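Local coordinates for peptidase M16 domain protein (Alicyclobacillus acidocaldarius subsp. acidocaldarius DSM 446, PDB 4XEA) that probably acts as a metal-dependent peptidase of the M16 (insulinase-like) family, cutting peptide chains at a metal-bound active site, at residues H53-P56 / D57-H61; N306-S310 / N311-Y315. All blocks are in the same frame, centred on the assembly; numbering follows the deposited sequence.

Contact 1 (53-61) comes first along the chain and contact 2 (306-315) follows it. Their centres are 20 Å apart and their nearest atoms about 12 Å apart, so they do not touch. Contact 1 joins strand 51-54, at the edge of a small antiparallel sheet, to helix 59-66. It belongs to the insulinase-like part of the chain and holds one of the nickel ligands. Contact 2 is the hairpin of strands 304-309 and 314-321, at the edge of a five-stranded sheet in the M16 inactive domain. Its turn and Y315 reach residues of the insulinase-like part. This is consistent with the hairpin lying where the two halves of the chain meet, while contact 1 belongs to the metal site.

Contact 1: H53-P56 / D57-H61; sequences HEMP and DGIAH. With NI (nickel (II) ion), chain C.
The selenium of selenomethionine M55 rests against the end of I59, with SE 3.7 Å from CD1. The same I59 carbon lies close to M55 CB and CG, so I59 meets the M55 side chain along its bend. The turn at chi2 of M55 (-69°) sets SE beside I59 CD1. P56 adds a looser apolar contact, CD to I59 CD1 at 4.2 Å. The I59 chain is extended at chi2 (-178°), and this carries CD1 out to both partners. Nearer the backbone, I59 CG1 is 3.7 Å from P56 O.

A water ties the two ends of the turn together. It donates to P56 O at 2.6 Å and accepts from I59 N at 3.2 Å. That gives a partner to an N-H in the first turn of helix 59-66. G58 is the N-cap residue, and its positive phi suits glycine.

This helix carries the inverted HxxEH motif of M16 peptidases, whose two histidines are H61 and H65. H61 NE2 binds nickel at 2.2 Å. Its CG stands anti to the backbone N (chi1 167°), which swings the ring out to the metal. H65 and E136 are the other protein ligands, and a water lies 2.4 Å from the nickel ion.

Further out, the carboxylate of D57 forms a salt bridge with R44, and D57 O is hydrogen-bonded to S172 OG. Helix 178-188 packs on M55, P56 and I59 through C184 and Q180.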
ATOM      1  N   HIS A  53      29.459  -1.439  26.807  1.00 49.65           N
ATOM      2  CA  HIS A  53      29.762  -0.850  25.512  1.00 50.42           C
ATOM      3  C   HIS A  53      28.809   0.300  25.181  1.00 50.22           C
ATOM      4  O   HIS A  53      27.609   0.265  25.497  1.00 48.71           O
ATOM      5  CB  HIS A  53      29.672  -1.911  24.433  1.00 49.76           C
ATOM      6  CG  HIS A  53      30.585  -3.075  24.645  1.00 49.80           C
ATOM      7  ND1 HIS A  53      31.941  -3.022  24.380  1.00 53.04           N
ATOM      8  CD2 HIS A  53      30.331  -4.341  25.046  1.00 49.99           C
ATOM      9  CE1 HIS A  53      32.480  -4.205  24.618  1.00 54.85           C
ATOM     10  NE2 HIS A  53      31.527  -5.019  25.043  1.00 53.84           N
ATOM     11  N   GLU A  54      29.374   1.330  24.570  1.00 51.52           N
ATOM     12  CA  GLU A  54      28.619   2.415  24.000  1.00 51.45           C
ATOM     13  C   GLU A  54      29.041   2.597  22.538  1.00 51.52           C
ATOM     14  O   GLU A  54      30.189   2.910  22.242  1.00 51.85           O
ATOM     15  CB  GLU A  54      28.856   3.695  24.777  1.00 53.66           C
ATOM     16  CG  GLU A  54      27.960   4.817  24.281  1.00 58.86           C
ATOM     17  CD  GLU A  54      27.328   5.608  25.413  1.00 66.44           C
ATOM     18  OE1 GLU A  54      27.228   6.845  25.267  1.00 70.60           O
ATOM     19  OE2 GLU A  54      26.938   4.989  26.440  1.00 72.49           O
HETATM   20  N   MSE A  55      28.095   2.365  21.638  1.00 49.00           N
HETATM   21  CA  MSE A  55      28.397   2.303  20.232  1.00 49.19           C
HETATM   22  C   MSE A  55      28.071   3.611  19.575  1.00 49.85           C
HETATM   23  O   MSE A  55      27.225   4.356  20.064  1.00 49.36           O
HETATM   24  CB  MSE A  55      27.542   1.242  19.558  1.00 47.54           C
HETATM   25  CG  MSE A  55      27.787  -0.163  20.010  1.00 48.43           C
HETATM   26 SE   MSE A  55      29.515  -0.866  19.466  0.75 55.40          SE
HETATM   27  CE  MSE A  55      30.564  -0.498  21.025  1.00 53.19           C
ATOM     28  N   PRO A  56      28.685   3.861  18.404  1.00 51.54           N
ATOM     29  CA  PRO A  56      28.183   4.910  17.545  1.00 50.88           C
ATOM     30  C   PRO A  56      26.827   4.531  17.023  1.00 48.54           C
ATOM     31  O   PRO A  56      26.550   3.339  16.812  1.00 47.67           O
ATOM     32  CB  PRO A  56      29.183   4.927  16.368  1.00 53.13           C
ATOM     33  CG  PRO A  56      30.359   4.161  16.837  1.00 55.73           C
ATOM     34  CD  PRO A  56      29.834   3.158  17.803  1.00 53.36           C
ATOM     35  N   ASP A  57      25.976   5.530  16.801  1.00 47.65           N
ATOM     36  CA  ASP A  57      24.679   5.273  16.231  1.00 46.57           C
ATOM     37  C   ASP A  57      24.793   4.732  14.814  1.00 47.35           C
ATOM     38  O   ASP A  57      25.692   5.115  14.064  1.00 48.60           O
ATOM     39  CB  ASP A  57      23.827   6.540  16.288  1.00 47.04           C
ATOM     40  CG  ASP A  57      23.326   6.829  17.705  1.00 46.61           C
ATOM     41  OD1 ASP A  57      22.974   5.866  18.430  1.00 49.15           O
ATOM     42  OD2 ASP A  57      23.304   8.004  18.100  1.00 51.32           O
ATOM     43  N   GLY A  58      23.889   3.821  14.454  1.00 45.87           N
ATOM     44  CA  GLY A  58      23.828   3.338  13.083  1.00 46.94           C
ATOM     45  C   GLY A  58      24.105   1.869  12.904  1.00 47.28           C
ATOM     46  O   GLY A  58      23.999   1.380  11.791  1.00 49.17           O
ATOM     47  N   ILE A  59      24.432   1.133  13.971  1.00 46.15           N
ATOM     48  CA  ILE A  59      24.974  -0.207  13.779  1.00 45.97           C
ATOM     49  C   ILE A  59      23.955  -1.223  13.358  1.00 44.48           C
ATOM     50  O   ILE A  59      24.257  -1.988  12.439  1.00 46.18           O
ATOM     51  CB  ILE A  59      25.847  -0.725  14.970  1.00 46.97           C
ATOM     52  CG1 ILE A  59      27.122   0.129  15.028  1.00 49.43           C
ATOM     53  CG2 ILE A  59      26.260  -2.203  14.735  1.00 44.14           C
ATOM     54  CD1 ILE A  59      28.116  -0.271  16.127  1.00 49.87           C
ATOM     55  N   ALA A  60      22.775  -1.240  13.985  1.00 42.27           N
ATOM     56  CA  ALA A  60      21.709  -2.156  13.575  1.00 41.63           C
ATOM     57  C   ALA A  60      21.489  -2.083  12.053  1.00 42.68           C
ATOM     58  O   ALA A  60      21.420  -3.107  11.357  1.00 42.27           O
ATOM     59  CB  ALA A  60      20.406  -1.895  14.336  1.00 39.82           C
ATOM     60  N   HIS A  61      21.440  -0.858  11.548  1.00 43.97           N
ATOM     61  CA  HIS A  61      21.118  -0.600  10.133  1.00 44.59           C
ATOM     62  C   HIS A  61      22.298  -0.902   9.198  1.00 46.25           C
ATOM     63  O   HIS A  61      22.110  -1.377   8.073  1.00 46.76           O
ATOM     64  CB  HIS A  61      20.662   0.843  10.020  1.00 45.02           C
ATOM     65  CG  HIS A  61      20.589   1.344   8.633  1.00 47.07           C
ATOM     66  ND1 HIS A  61      21.611   2.073   8.065  1.00 50.00           N
ATOM     67  CD2 HIS A  61      19.646   1.194   7.674  1.00 50.29           C
ATOM     68  CE1 HIS A  61      21.293   2.373   6.823  1.00 50.47           C
ATOM     69  NE2 HIS A  61      20.099   1.870   6.569  1.00 53.32           N
TER
HETATM   70 NI    NI C 502      19.423   1.530   4.482  1.00 73.10          NI
HETATM   71  O   HOH W   1      24.496   1.710  17.099  1.00 43.34           O
HETATM   72  O   HOH W   2      18.294   1.017   2.380  1.00 66.69           O

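Contact 2: N306-S310 / N311-Y315; sequences NYQLS and NTFGY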
ATOM      1  N   ASN A 306      -1.216   8.256  14.956  1.00 41.38           N
ATOM      2  CA  ASN A 306      -0.484   7.005  15.115  1.00 41.29           C
ATOM      3  C   ASN A 306       0.164   6.938  16.494  1.00 39.43           C
ATOM      4  O   ASN A 306       0.491   7.969  17.100  1.00 38.32           O
ATOM      5  CB  ASN A 306       0.614   6.884  14.046  1.00 42.13           C
ATOM      6  CG  ASN A 306       0.032   6.765  12.601  1.00 48.06           C
ATOM      7  OD1 ASN A 306       0.090   7.714  11.820  1.00 54.71           O
ATOM      8  ND2 ASN A 306      -0.574   5.627  12.292  1.00 50.99           N
ATOM      9  N   TYR A 307       0.399   5.711  16.957  1.00 38.66           N
ATOM     10  CA  TYR A 307       1.019   5.509  18.273  1.00 37.71           C
ATOM     11  C   TYR A 307       2.169   4.556  18.126  1.00 37.38           C
ATOM     12  O   TYR A 307       2.045   3.538  17.421  1.00 38.00           O
ATOM     13  CB  TYR A 307      -0.015   4.866  19.175  1.00 36.77           C
ATOM     14  CG  TYR A 307       0.439   4.679  20.597  1.00 36.83           C
ATOM     15  CD1 TYR A 307       0.707   5.758  21.402  1.00 35.39           C
ATOM     16  CD2 TYR A 307       0.542   3.394  21.169  1.00 37.67           C
ATOM     17  CE1 TYR A 307       1.144   5.594  22.717  1.00 34.90           C
ATOM     18  CE2 TYR A 307       0.936   3.225  22.505  1.00 38.01           C
ATOM     19  CZ  TYR A 307       1.232   4.307  23.268  1.00 35.45           C
ATOM     20  OH  TYR A 307       1.637   4.156  24.578  1.00 36.11           O
ATOM     21  N   GLN A 308       3.256   4.820  18.833  0.50 36.14           N
ATOM     22  CA  GLN A 308       4.423   3.956  18.778  0.50 35.92           C
ATOM     23  C   GLN A 308       4.843   3.622  20.205  0.50 35.24           C
ATOM     24  O   GLN A 308       5.079   4.527  20.975  0.50 33.95           O
ATOM     25  CB  GLN A 308       5.554   4.680  18.045  0.50 35.99           C
ATOM     26  CG  GLN A 308       6.816   3.845  17.890  0.50 37.36           C
ATOM     27  CD  GLN A 308       6.816   2.994  16.622  0.50 41.33           C
ATOM     28  OE1 GLN A 308       6.585   3.499  15.522  0.50 39.57           O
ATOM     29  NE2 GLN A 308       7.081   1.696  16.778  0.50 44.79           N
ATOM     30  N   LEU A 309       4.953   2.329  20.544  1.00 34.91           N
ATOM     31  CA  LEU A 309       5.296   1.902  21.903  1.00 34.89           C
ATOM     32  C   LEU A 309       6.322   0.776  21.833  1.00 35.02           C
ATOM     33  O   LEU A 309       6.173  -0.190  21.049  1.00 34.58           O
ATOM     34  CB  LEU A 309       4.049   1.425  22.663  1.00 35.13           C
ATOM     35  CG  LEU A 309       4.199   1.102  24.171  1.00 34.61           C
ATOM     36  CD1 LEU A 309       4.801   2.251  24.984  1.00 32.49           C
ATOM     37  CD2 LEU A 309       2.831   0.669  24.675  1.00 33.89           C
ATOM     38  N   SER A 310       7.349   0.926  22.654  1.00 34.65           N
ATOM     39  CA  SER A 310       8.479   0.011  22.699  1.00 35.36           C
ATOM     40  C   SER A 310       8.808  -0.196  24.195  1.00 34.33           C
ATOM     41  O   SER A 310       8.165   0.395  25.065  1.00 32.13           O
ATOM     42  CB  SER A 310       9.640   0.705  21.973  1.00 36.20           C
ATOM     43  OG  SER A 310      10.721  -0.127  21.761  1.00 39.94           O
ATOM     44  N   ASN A 311       9.789  -1.041  24.482  1.00 34.51           N
ATOM     45  CA  ASN A 311      10.187  -1.308  25.857  1.00 34.52           C
ATOM     46  C   ASN A 311      10.712  -0.086  26.622  1.00 35.27           C
ATOM     47  O   ASN A 311      10.480   0.013  27.853  1.00 35.50           O
ATOM     48  CB  ASN A 311      11.192  -2.467  25.933  1.00 34.62           C
ATOM     49  CG  ASN A 311      10.604  -3.842  25.610  1.00 35.47           C
ATOM     50  OD1 ASN A 311      11.374  -4.771  25.418  1.00 37.52           O
ATOM     51  ND2 ASN A 311       9.252  -4.014  25.604  1.00 33.76           N
ATOM     52  N   THR A 312      11.395   0.848  25.937  1.00 34.53           N
ATOM     53  CA  THR A 312      12.038   1.969  26.609  1.00 35.77           C
ATOM     54  C   THR A 312      11.503   3.356  26.226  1.00 35.05           C
ATOM     55  O   THR A 312      11.982   4.365  26.745  1.00 34.95           O
ATOM     56  CB  THR A 312      13.533   1.982  26.346  1.00 36.74           C
ATOM     57  OG1 THR A 312      13.767   2.331  24.957  1.00 37.49           O
ATOM     58  CG2 THR A 312      14.139   0.571  26.694  1.00 40.85           C
ATOM     59  N   PHE A 313      10.496   3.413  25.360  1.00 34.07           N
ATOM     60  CA  PHE A 313       9.897   4.724  25.019  1.00 33.17           C
ATOM     61  C   PHE A 313       8.557   4.522  24.370  1.00 32.05           C
ATOM     62  O   PHE A 313       8.222   3.415  23.941  1.00 33.05           O
ATOM     63  CB  PHE A 313      10.813   5.469  24.045  1.00 32.51           C
ATOM     64  CG  PHE A 313      10.863   4.856  22.679  1.00 34.51           C
ATOM     65  CD1 PHE A 313       9.992   5.307  21.674  1.00 35.67           C
ATOM     66  CD2 PHE A 313      11.707   3.808  22.390  1.00 35.01           C
ATOM     67  CE1 PHE A 313       9.984   4.743  20.437  1.00 37.89           C
ATOM     68  CE2 PHE A 313      11.713   3.237  21.126  1.00 37.30           C
ATOM     69  CZ  PHE A 313      10.844   3.690  20.150  1.00 36.81           C
ATOM     70  N   GLY A 314       7.785   5.584  24.283  1.00 31.79           N
ATOM     71  CA  GLY A 314       6.591   5.591  23.457  1.00 32.86           C
ATOM     72  C   GLY A 314       6.104   7.000  23.172  1.00 32.17           C
ATOM     73  O   GLY A 314       6.373   7.937  23.946  1.00 31.26           O
ATOM     74  N   TYR A 315       5.353   7.146  22.079  1.00 33.88           N
ATOM     75  CA  TYR A 315       4.742   8.456  21.753  1.00 34.41           C
ATOM     76  C   TYR A 315       3.533   8.349  20.838  1.00 35.51           C
ATOM     77  O   TYR A 315       3.377   7.354  20.113  1.00 33.26           O
ATOM     78  CB  TYR A 315       5.760   9.373  21.082  1.00 34.47           C
ATOM     79  CG  TYR A 315       6.435   8.810  19.863  1.00 35.27           C
ATOM     80  CD1 TYR A 315       5.836   8.887  18.589  1.00 34.75           C
ATOM     81  CD2 TYR A 315       7.665   8.161  19.956  1.00 37.81           C
ATOM     82  CE1 TYR A 315       6.440   8.318  17.472  1.00 38.22           C
ATOM     83  CE2 TYR A 315       8.274   7.637  18.835  1.00 38.29           C
ATOM     84  CZ  TYR A 315       7.657   7.703  17.610  1.00 39.36           C
ATOM     85  OH  TYR A 315       8.255   7.160  16.510  1.00 43.15           O
TER
HETATM   86  O   HOH W   3      12.874   0.245  23.374  1.00 36.81           O
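Q308 lays its CB over one face of the Y315 ring, a CH-pi contact 3.9 Å from the centroid. The two side chains run side by side and point the same way. Q308 was modelled in two conformers, so its side-chain position here is less certain. Y315 has its CG between the backbone N and the carbonyl carbon (chi1 55°), which brings the ring back across the strand pair. S310 CB makes a second CH-pi contact, over a face of F313, 3.4 Å from CE2.

The backbones form an antiparallel beta hairpin. Q308 and Y315 are a hydrogen-bonded pair: Q308 N donates to Y315 O at 2.8 Å and Y315 N to Q308 O at 2.9 Å. L309 and G314 are the next, non-hydrogen-bonded pair, 4.2 Å apart between CA atoms. G314 has no side chain where L309 CD1 and Q308 O lie. S310 N bonds to F313 O at 2.9 Å and closes the turn through N311 and T312.

The N306 side chain is looser: it leads away and is exposed, though its backbone still pairs with L317.

At the turn, a water donates to S310 OG at 2.7 Å and also bonds T312 OG1. Backbone bonds and ring faces thus shape the hairpin. S310, T312 and Y315 hydroxyls tie it to D93, H160 and Y149 of the insulinase-like part, while Y307 OH bonds E259 and Q271.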